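Local coordinates for protein maltose operon transcriptional repressor (Staphylococcus aureus subsp. aureus Mu50, PDB 3HCW) that probably represses transcription of the maltose operon as a LacI-type regulator, its C-terminal fragment having the bilobal fold of periplasmic sugar-binding proteins, at residues 111-123 / 145-157. Residues are numbered along the deposited sequence; the frame is centred on the assembly and turned at random.
Sequences IDNDNILASENLT and VSKDRIQGFETVA
Arg149 stretches from CG to NE in an extended chain (chi3 -171°), which lays the side of its guanidinium against Asn115. NE and NH2 both grip the single oxygen OD1 of Asn115, at 2.8 Å from NE and 3.0 Å from NH2. The oxygen lies nearly in the guanidinium plane, whereas the amide is turned 69° from it and takes both donors from one face. Val145 CG2 lies over the centre of one face of the guanidinium.

The axes of helix segments 115-123 and 145-157 approach to 7.2 Å and cross at -41°. Gly152 allows this closeness: its CA lies 4.4 Å from Ile116 CA and 3.8 Å from Ile116 O, and Glu120 CG rests on the same patch of backbone. Further along, Thr123 enters as a knob among Gly152, Phe153, Val156 and Ala157. Its OG1 bonds back to Ser119 O and meets the edge of the Phe153 ring 3.6 Å from CD1; its CG2 slides past Val156 CG1. At the other end CB of Asn115 abuts CB of Asp148, and Ile116 CG1 crosses Asp148 at about a right angle. Two waters link Asp148 OD1 to Asn115, one through ND2 and the other through the backbone N; a third joins Glu120 OE2 to Thr155 OG1.

The contact joins the first two helices of the C-terminal lobe, beside the crossover from strand 110-113. Asp112, Asn113, Asn115 and Arg149 hydrogen-bond to glycerol, probably from the crystallisation liquor, which may mark the sugar-binding cleft expected of this family. The paired N-H donors of Arg149 probably hold the amide of Asn115 in one rotation, with ND2 toward glycerol and water, while Asp148, paired with Lys99 of the other lobe, probably has its negative charge stabilised.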
ATOM      1  N   ILE A 111      15.923   7.843 -15.637  1.00 39.49           N
ATOM      2  CA  ILE A 111      14.519   7.663 -15.987  1.00 28.57           C
ATOM      3  C   ILE A 111      13.692   8.490 -15.005  1.00 32.82           C
ATOM      4  O   ILE A 111      13.758   8.279 -13.804  1.00 35.12           O
ATOM      5  CB  ILE A 111      14.105   6.155 -15.988  1.00 35.87           C
ATOM      6  CG1 ILE A 111      14.732   5.410 -17.178  1.00 38.16           C
ATOM      7  CG2 ILE A 111      12.609   5.997 -16.101  1.00 30.45           C
ATOM      8  CD1 ILE A 111      15.981   4.682 -16.851  1.00 53.51           C
ATOM      9  N   ASP A 112      12.929   9.447 -15.516  1.00 25.46           N
ATOM     10  CA  ASP A 112      12.179  10.351 -14.651  1.00 35.67           C
ATOM     11  C   ASP A 112      10.798  10.663 -15.241  1.00 33.67           C
ATOM     12  O   ASP A 112      10.514  10.307 -16.394  1.00 32.05           O
ATOM     13  CB  ASP A 112      12.984  11.644 -14.477  1.00 29.07           C
ATOM     14  CG  ASP A 112      12.728  12.344 -13.145  1.00 39.81           C
ATOM     15  OD1 ASP A 112      11.988  11.814 -12.294  1.00 40.35           O
ATOM     16  OD2 ASP A 112      13.271  13.455 -12.957  1.00 56.01           O
ATOM     17  N   ASN A 113       9.937  11.279 -14.429  1.00 30.95           N
ATOM     18  CA  ASN A 113       8.812  12.059 -14.939  1.00 29.76           C
ATOM     19  C   ASN A 113       9.321  13.480 -15.103  1.00 35.30           C
ATOM     20  O   ASN A 113      10.389  13.831 -14.562  1.00 30.21           O
ATOM     21  CB  ASN A 113       7.657  12.102 -13.937  1.00 27.02           C
ATOM     22  CG  ASN A 113       7.119  10.737 -13.585  1.00 30.24           C
ATOM     23  OD1 ASN A 113       7.225  10.298 -12.440  1.00 24.52           O
ATOM     24  ND2 ASN A 113       6.525  10.059 -14.560  1.00 21.85           N
ATOM     25  N   ASP A 114       8.556  14.307 -15.817  1.00 28.81           N
ATOM     26  CA  ASP A 114       8.788  15.752 -15.818  1.00 22.74           C
ATOM     27  C   ASP A 114       8.016  16.318 -14.631  1.00 24.83           C
ATOM     28  O   ASP A 114       6.810  16.546 -14.698  1.00 30.78           O
ATOM     29  CB  ASP A 114       8.378  16.387 -17.161  1.00 33.21           C
ATOM     30  CG  ASP A 114       8.776  17.865 -17.280  1.00 41.25           C
ATOM     31  OD1 ASP A 114       8.758  18.400 -18.411  1.00 42.11           O
ATOM     32  OD2 ASP A 114       9.083  18.513 -16.257  1.00 39.88           O
ATOM     33  N   ASN A 115       8.726  16.539 -13.532  1.00 29.82           N
ATOM     34  CA  ASN A 115       8.066  16.830 -12.262  1.00 37.96           C
ATOM     35  C   ASN A 115       7.688  18.293 -12.104  1.00 34.07           C
ATOM     36  O   ASN A 115       6.790  18.635 -11.326  1.00 29.21           O
ATOM     37  CB  ASN A 115       8.889  16.307 -11.073  1.00 30.18           C
ATOM     38  CG  ASN A 115       8.509  14.893 -10.683  1.00 29.38           C
ATOM     39  OD1 ASN A 115       7.334  14.593 -10.449  1.00 26.51           O
ATOM     40  ND2 ASN A 115       9.504  14.019 -10.577  1.00 17.81           N
ATOM     41  N   ILE A 116       8.360  19.151 -12.862  1.00 33.70           N
ATOM     42  CA  ILE A 116       7.946  20.543 -12.968  1.00 26.82           C
ATOM     43  C   ILE A 116       6.611  20.647 -13.726  1.00 27.66           C
ATOM     44  O   ILE A 116       5.655  21.226 -13.225  1.00 27.45           O
ATOM     45  CB  ILE A 116       9.046  21.414 -13.576  1.00 33.41           C
ATOM     46  CG1 ILE A 116      10.288  21.370 -12.662  1.00 35.04           C
ATOM     47  CG2 ILE A 116       8.531  22.825 -13.776  1.00 39.98           C
ATOM     48  CD1 ILE A 116      11.479  22.189 -13.107  1.00 31.90           C
ATOM     49  N   LEU A 117       6.535  20.025 -14.890  1.00 30.37           N
ATOM     50  CA  LEU A 117       5.331  20.046 -15.711  1.00 30.31           C
ATOM     51  C   LEU A 117       4.150  19.403 -14.982  1.00 25.01           C
ATOM     52  O   LEU A 117       3.047  19.976 -14.943  1.00 21.57           O
ATOM     53  CB  LEU A 117       5.604  19.367 -17.072  1.00 26.59           C
ATOM     54  CG  LEU A 117       4.524  19.314 -18.154  1.00 37.24           C
ATOM     55  CD1 LEU A 117       3.921  20.693 -18.426  1.00 29.72           C
ATOM     56  CD2 LEU A 117       5.101  18.728 -19.422  1.00 33.29           C
ATOM     57  N   ALA A 118       4.398  18.256 -14.343  1.00 33.38           N
ATOM     58  CA  ALA A 118       3.360  17.555 -13.572  1.00 25.52           C
ATOM     59  C   ALA A 118       2.735  18.480 -12.537  1.00 37.76           C
ATOM     60  O   ALA A 118       1.492  18.610 -12.480  1.00 36.17           O
ATOM     61  CB  ALA A 118       3.915  16.299 -12.911  1.00 24.74           C
ATOM     62  N   SER A 119       3.601  19.157 -11.767  1.00 20.43           N
ATOM     63  CA  SER A 119       3.136  20.095 -10.745  0.50 24.47           C
ATOM     64  C   SER A 119       2.457  21.321 -11.336  1.00 26.37           C
ATOM     65  O   SER A 119       1.437  21.782 -10.800  1.00 23.44           O
ATOM     66  CB  SER A 119       4.260  20.502  -9.779  0.50 29.22           C
ATOM     67  OG  SER A 119       5.434  20.896 -10.463  0.50 50.42           O
ATOM     68  N   GLU A 120       3.005  21.838 -12.438  1.00 25.06           N
ATOM     69  CA  GLU A 120       2.409  22.962 -13.134  1.00 23.49           C
ATOM     70  C   GLU A 120       1.012  22.624 -13.636  1.00 26.16           C
ATOM     71  O   GLU A 120       0.124  23.449 -13.530  1.00 31.49           O
ATOM     72  CB  GLU A 120       3.281  23.387 -14.304  1.00 22.70           C
ATOM     73  CG  GLU A 120       4.428  24.240 -13.876  1.00 40.28           C
ATOM     74  CD  GLU A 120       5.372  24.593 -14.982  1.00 40.60           C
ATOM     75  OE1 GLU A 120       5.112  24.223 -16.153  1.00 30.64           O
ATOM     76  OE2 GLU A 120       6.382  25.252 -14.657  1.00 32.80           O
ATOM     77  N   ASN A 121       0.842  21.417 -14.183  1.00 23.33           N
ATOM     78  CA  ASN A 121      -0.459  20.920 -14.603  1.00 33.05           C
ATOM     79  C   ASN A 121      -1.446  20.851 -13.445  1.00 34.07           C
ATOM     80  O   ASN A 121      -2.605  21.250 -13.588  1.00 36.79           O
ATOM     81  CB  ASN A 121      -0.338  19.533 -15.244  1.00 20.77           C
ATOM     82  CG  ASN A 121       0.324  19.576 -16.585  1.00 29.13           C
ATOM     83  OD1 ASN A 121       0.352  20.613 -17.230  1.00 33.19           O
ATOM     84  ND2 ASN A 121       0.877  18.443 -17.016  1.00 34.90           N
ATOM     85  N   LEU A 122      -0.983  20.336 -12.306  1.00 29.58           N
ATOM     86  CA  LEU A 122      -1.834  20.228 -11.124  1.00 18.05           C
ATOM     87  C   LEU A 122      -2.170  21.603 -10.568  1.00 32.38           C
ATOM     88  O   LEU A 122      -3.346  21.879 -10.285  1.00 27.24           O
ATOM     89  CB  LEU A 122      -1.191  19.350 -10.044  1.00 21.73           C
ATOM     90  CG  LEU A 122      -2.028  18.984  -8.814  1.00 27.22           C
ATOM     91  CD1 LEU A 122      -3.048  17.923  -9.169  1.00 27.19           C
ATOM     92  CD2 LEU A 122      -1.128  18.483  -7.681  1.00 21.89           C
ATOM     93  N   THR A 123      -1.148  22.459 -10.435  1.00 24.19           N
ATOM     94  CA  THR A 123      -1.341  23.799  -9.881  1.00 27.72           C
ATOM     95  C   THR A 123      -2.285  24.613 -10.776  1.00 28.28           C
ATOM     96  O   THR A 123      -3.138  25.316 -10.269  1.00 29.47           O
ATOM     97  CB  THR A 123       0.004  24.585  -9.661  1.00 30.88           C
ATOM     98  OG1 THR A 123       0.955  23.770  -8.953  1.00 34.90           O
ATOM     99  CG2 THR A 123      -0.237  25.858  -8.854  1.00 20.50           C
ATOM    100  N   VAL A 145      12.861  15.606  -6.443  1.00 30.61           N
ATOM    101  CA  VAL A 145      11.437  15.512  -6.782  1.00 38.51           C
ATOM    102  C   VAL A 145      10.658  16.633  -6.063  1.00 35.00           C
ATOM    103  O   VAL A 145       9.821  17.323  -6.664  1.00 37.34           O
ATOM    104  CB  VAL A 145      10.866  14.066  -6.513  1.00 36.81           C
ATOM    105  CG1 VAL A 145      11.438  13.475  -5.239  1.00 53.53           C
ATOM    106  CG2 VAL A 145       9.338  14.056  -6.456  1.00 29.83           C
ATOM    107  N   SER A 146      10.997  16.825  -4.790  1.00 34.70           N
ATOM    108  CA  SER A 146      10.503  17.917  -3.973  1.00 34.13           C
ATOM    109  C   SER A 146      10.832  19.278  -4.593  1.00 37.99           C
ATOM    110  O   SER A 146       9.925  20.092  -4.790  1.00 33.64           O
ATOM    111  CB  SER A 146      11.053  17.790  -2.541  1.00 42.31           C
ATOM    112  OG  SER A 146      10.586  18.829  -1.703  1.00 48.96           O
ATOM    113  N   LYS A 147      12.106  19.497  -4.944  1.00 30.63           N
ATOM    114  CA  LYS A 147      12.540  20.754  -5.574  1.00 36.16           C
ATOM    115  C   LYS A 147      11.808  21.037  -6.890  1.00 31.05           C
ATOM    116  O   LYS A 147      11.398  22.167  -7.149  1.00 29.07           O
ATOM    117  CB  LYS A 147      14.051  20.753  -5.843  1.00 30.43           C
ATOM    118  CG  LYS A 147      14.951  20.793  -4.614  1.00 38.05           C
ATOM    119  CD  LYS A 147      16.417  20.792  -5.071  1.00 48.26           C
ATOM    120  CE  LYS A 147      17.383  21.205  -3.966  1.00 61.71           C
ATOM    121  NZ  LYS A 147      17.588  20.135  -2.956  1.00 70.85           N
ATOM    122  N   ASP A 148      11.681  20.010  -7.724  1.00 27.24           N
ATOM    123  CA  ASP A 148      10.978  20.121  -9.007  1.00 35.18           C
ATOM    124  C   ASP A 148       9.487  20.447  -8.868  1.00 22.63           C
ATOM    125  O   ASP A 148       8.981  21.286  -9.586  1.00 27.94           O
ATOM    126  CB  ASP A 148      11.122  18.830  -9.799  1.00 30.97           C
ATOM    127  CG  ASP A 148      12.477  18.674 -10.428  1.00 41.19           C
ATOM    128  OD1 ASP A 148      12.644  17.704 -11.201  1.00 52.63           O
ATOM    129  OD2 ASP A 148      13.365  19.514 -10.160  1.00 48.13           O
ATOM    130  N   ARG A 149       8.805  19.773  -7.940  1.00 31.86           N
ATOM    131  CA  ARG A 149       7.367  19.979  -7.728  1.00 31.35           C
ATOM    132  C   ARG A 149       7.061  21.317  -7.047  1.00 32.85           C
ATOM    133  O   ARG A 149       6.082  21.973  -7.397  1.00 26.07           O
ATOM    134  CB  ARG A 149       6.724  18.785  -6.999  1.00 23.09           C
ATOM    135  CG  ARG A 149       6.684  17.507  -7.862  1.00 21.17           C
ATOM    136  CD  ARG A 149       6.063  16.313  -7.141  1.00 28.45           C
ATOM    137  NE  ARG A 149       6.232  15.078  -7.914  1.00 32.64           N
ATOM    138  CZ  ARG A 149       6.073  13.842  -7.436  1.00 22.16           C
ATOM    139  NH1 ARG A 149       5.740  13.642  -6.168  1.00 26.07           N
ATOM    140  NH2 ARG A 149       6.275  12.794  -8.227  1.00 26.17           N
ATOM    141  N   ILE A 150       7.905  21.723  -6.095  1.00 31.32           N
ATOM    142  CA  ILE A 150       7.852  23.081  -5.540  1.00 23.81           C
ATOM    143  C   ILE A 150       8.041  24.143  -6.636  1.00 30.76           C
ATOM    144  O   ILE A 150       7.236  25.073  -6.742  1.00 35.76           O
ATOM    145  CB  ILE A 150       8.844  23.267  -4.335  1.00 29.49           C
ATOM    146  CG1 ILE A 150       8.351  22.452  -3.129  1.00 21.79           C
ATOM    147  CG2 ILE A 150       8.988  24.739  -3.935  1.00 21.80           C
ATOM    148  CD1 ILE A 150       9.353  22.249  -2.032  1.00 37.87           C
ATOM    149  N   GLN A 151       9.080  23.994  -7.460  1.00 30.47           N
ATOM    150  CA  GLN A 151       9.329  24.939  -8.559  1.00 28.94           C
ATOM    151  C   GLN A 151       8.138  25.110  -9.532  1.00 34.63           C
ATOM    152  O   GLN A 151       7.799  26.228  -9.909  1.00 36.57           O
ATOM    153  CB  GLN A 151      10.594  24.555  -9.333  1.00 28.15           C
ATOM    154  CG  GLN A 151      10.985  25.537 -10.459  1.00 30.28           C
ATOM    155  CD  GLN A 151      11.185  26.957  -9.960  1.00 48.06           C
ATOM    156  OE1 GLN A 151      12.171  27.256  -9.281  1.00 52.56           O
ATOM    157  NE2 GLN A 151      10.247  27.845 -10.297  1.00 43.17           N
ATOM    158  N   GLY A 152       7.505  24.009  -9.921  1.00 27.83           N
ATOM    159  CA  GLY A 152       6.355  24.076 -10.819  1.00 33.04           C
ATOM    160  C   GLY A 152       5.159  24.756 -10.175  1.00 33.59           C
ATOM    161  O   GLY A 152       4.384  25.445 -10.841  1.00 30.78           O
ATOM    162  N   PHE A 153       5.020  24.555  -8.868  1.00 32.26           N
ATOM    163  CA  PHE A 153       3.931  25.120  -8.086  1.00 33.59           C
ATOM    164  C   PHE A 153       4.085  26.635  -7.980  1.00 40.95           C
ATOM    165  O   PHE A 153       3.136  27.388  -8.250  1.00 38.68           O
ATOM    166  CB  PHE A 153       3.936  24.476  -6.690  1.00 29.81           C
ATOM    167  CG  PHE A 153       3.070  25.173  -5.672  1.00 36.36           C
ATOM    168  CD1 PHE A 153       1.706  24.912  -5.610  1.00 25.96           C
ATOM    169  CD2 PHE A 153       3.631  26.063  -4.750  1.00 21.69           C
ATOM    170  CE1 PHE A 153       0.906  25.541  -4.651  1.00 27.35           C
ATOM    171  CE2 PHE A 153       2.850  26.688  -3.804  1.00 24.13           C
ATOM    172  CZ  PHE A 153       1.485  26.422  -3.747  1.00 36.98           C
ATOM    173  N   GLU A 154       5.281  27.054  -7.563  1.00 27.20           N
ATOM    174  CA  GLU A 154       5.643  28.454  -7.399  1.00 33.80           C
ATOM    175  C   GLU A 154       5.550  29.233  -8.707  1.00 33.28           C
ATOM    176  O   GLU A 154       5.218  30.413  -8.700  1.00 37.80           O
ATOM    177  CB  GLU A 154       7.078  28.568  -6.869  1.00 32.93           C
ATOM    178  CG  GLU A 154       7.274  28.190  -5.413  1.00 34.72           C
ATOM    179  CD  GLU A 154       8.673  28.542  -4.921  1.00 44.24           C
ATOM    180  OE1 GLU A 154       9.651  28.174  -5.601  1.00 51.68           O
ATOM    181  OE2 GLU A 154       8.799  29.198  -3.868  1.00 50.12           O
ATOM    182  N   THR A 155       5.881  28.581  -9.821  1.00 31.05           N
ATOM    183  CA  THR A 155       5.831  29.235 -11.131  1.00 33.91           C
ATOM    184  C   THR A 155       4.401  29.522 -11.595  1.00 34.79           C
ATOM    185  O   THR A 155       4.133  30.635 -12.034  1.00 41.98           O
ATOM    186  CB  THR A 155       6.610  28.451 -12.203  1.00 31.08           C
ATOM    187  OG1 THR A 155       7.995  28.406 -11.847  1.00 36.40           O
ATOM    188  CG2 THR A 155       6.499  29.125 -13.555  1.00 39.43           C
ATOM    189  N   VAL A 156       3.485  28.559 -11.472  1.00 33.83           N
ATOM    190  CA  VAL A 156       2.086  28.791 -11.889  1.00 40.09           C
ATOM    191  C   VAL A 156       1.390  29.778 -10.946  1.00 41.21           C
ATOM    192  O   VAL A 156       0.644  30.662 -11.386  1.00 34.44           O
ATOM    193  CB  VAL A 156       1.287  27.478 -12.029  1.00 40.09           C
ATOM    194  CG1 VAL A 156      -0.193  27.740 -12.242  1.00 33.27           C
ATOM    195  CG2 VAL A 156       1.802  26.704 -13.190  1.00 36.87           C
ATOM    196  N   ALA A 157       1.693  29.656  -9.658  1.00 45.22           N
ATOM    197  CA  ALA A 157       1.194  30.583  -8.656  1.00 35.64           C
ATOM    198  C   ALA A 157       1.673  32.012  -8.896  1.00 39.15           C
ATOM    199  O   ALA A 157       0.895  32.949  -8.742  1.00 36.82           O
ATOM    200  CB  ALA A 157       1.565  30.115  -7.258  1.00 36.62           C
TER
HETATM  201  O   HOH W   1      12.103  14.730 -10.584  1.00 34.90           O
HETATM  202  O   HOH W   2      11.359  16.431 -13.324  1.00 53.93           O
HETATM  203  O   HOH W   3       8.729  26.204 -13.438  1.00 35.95           O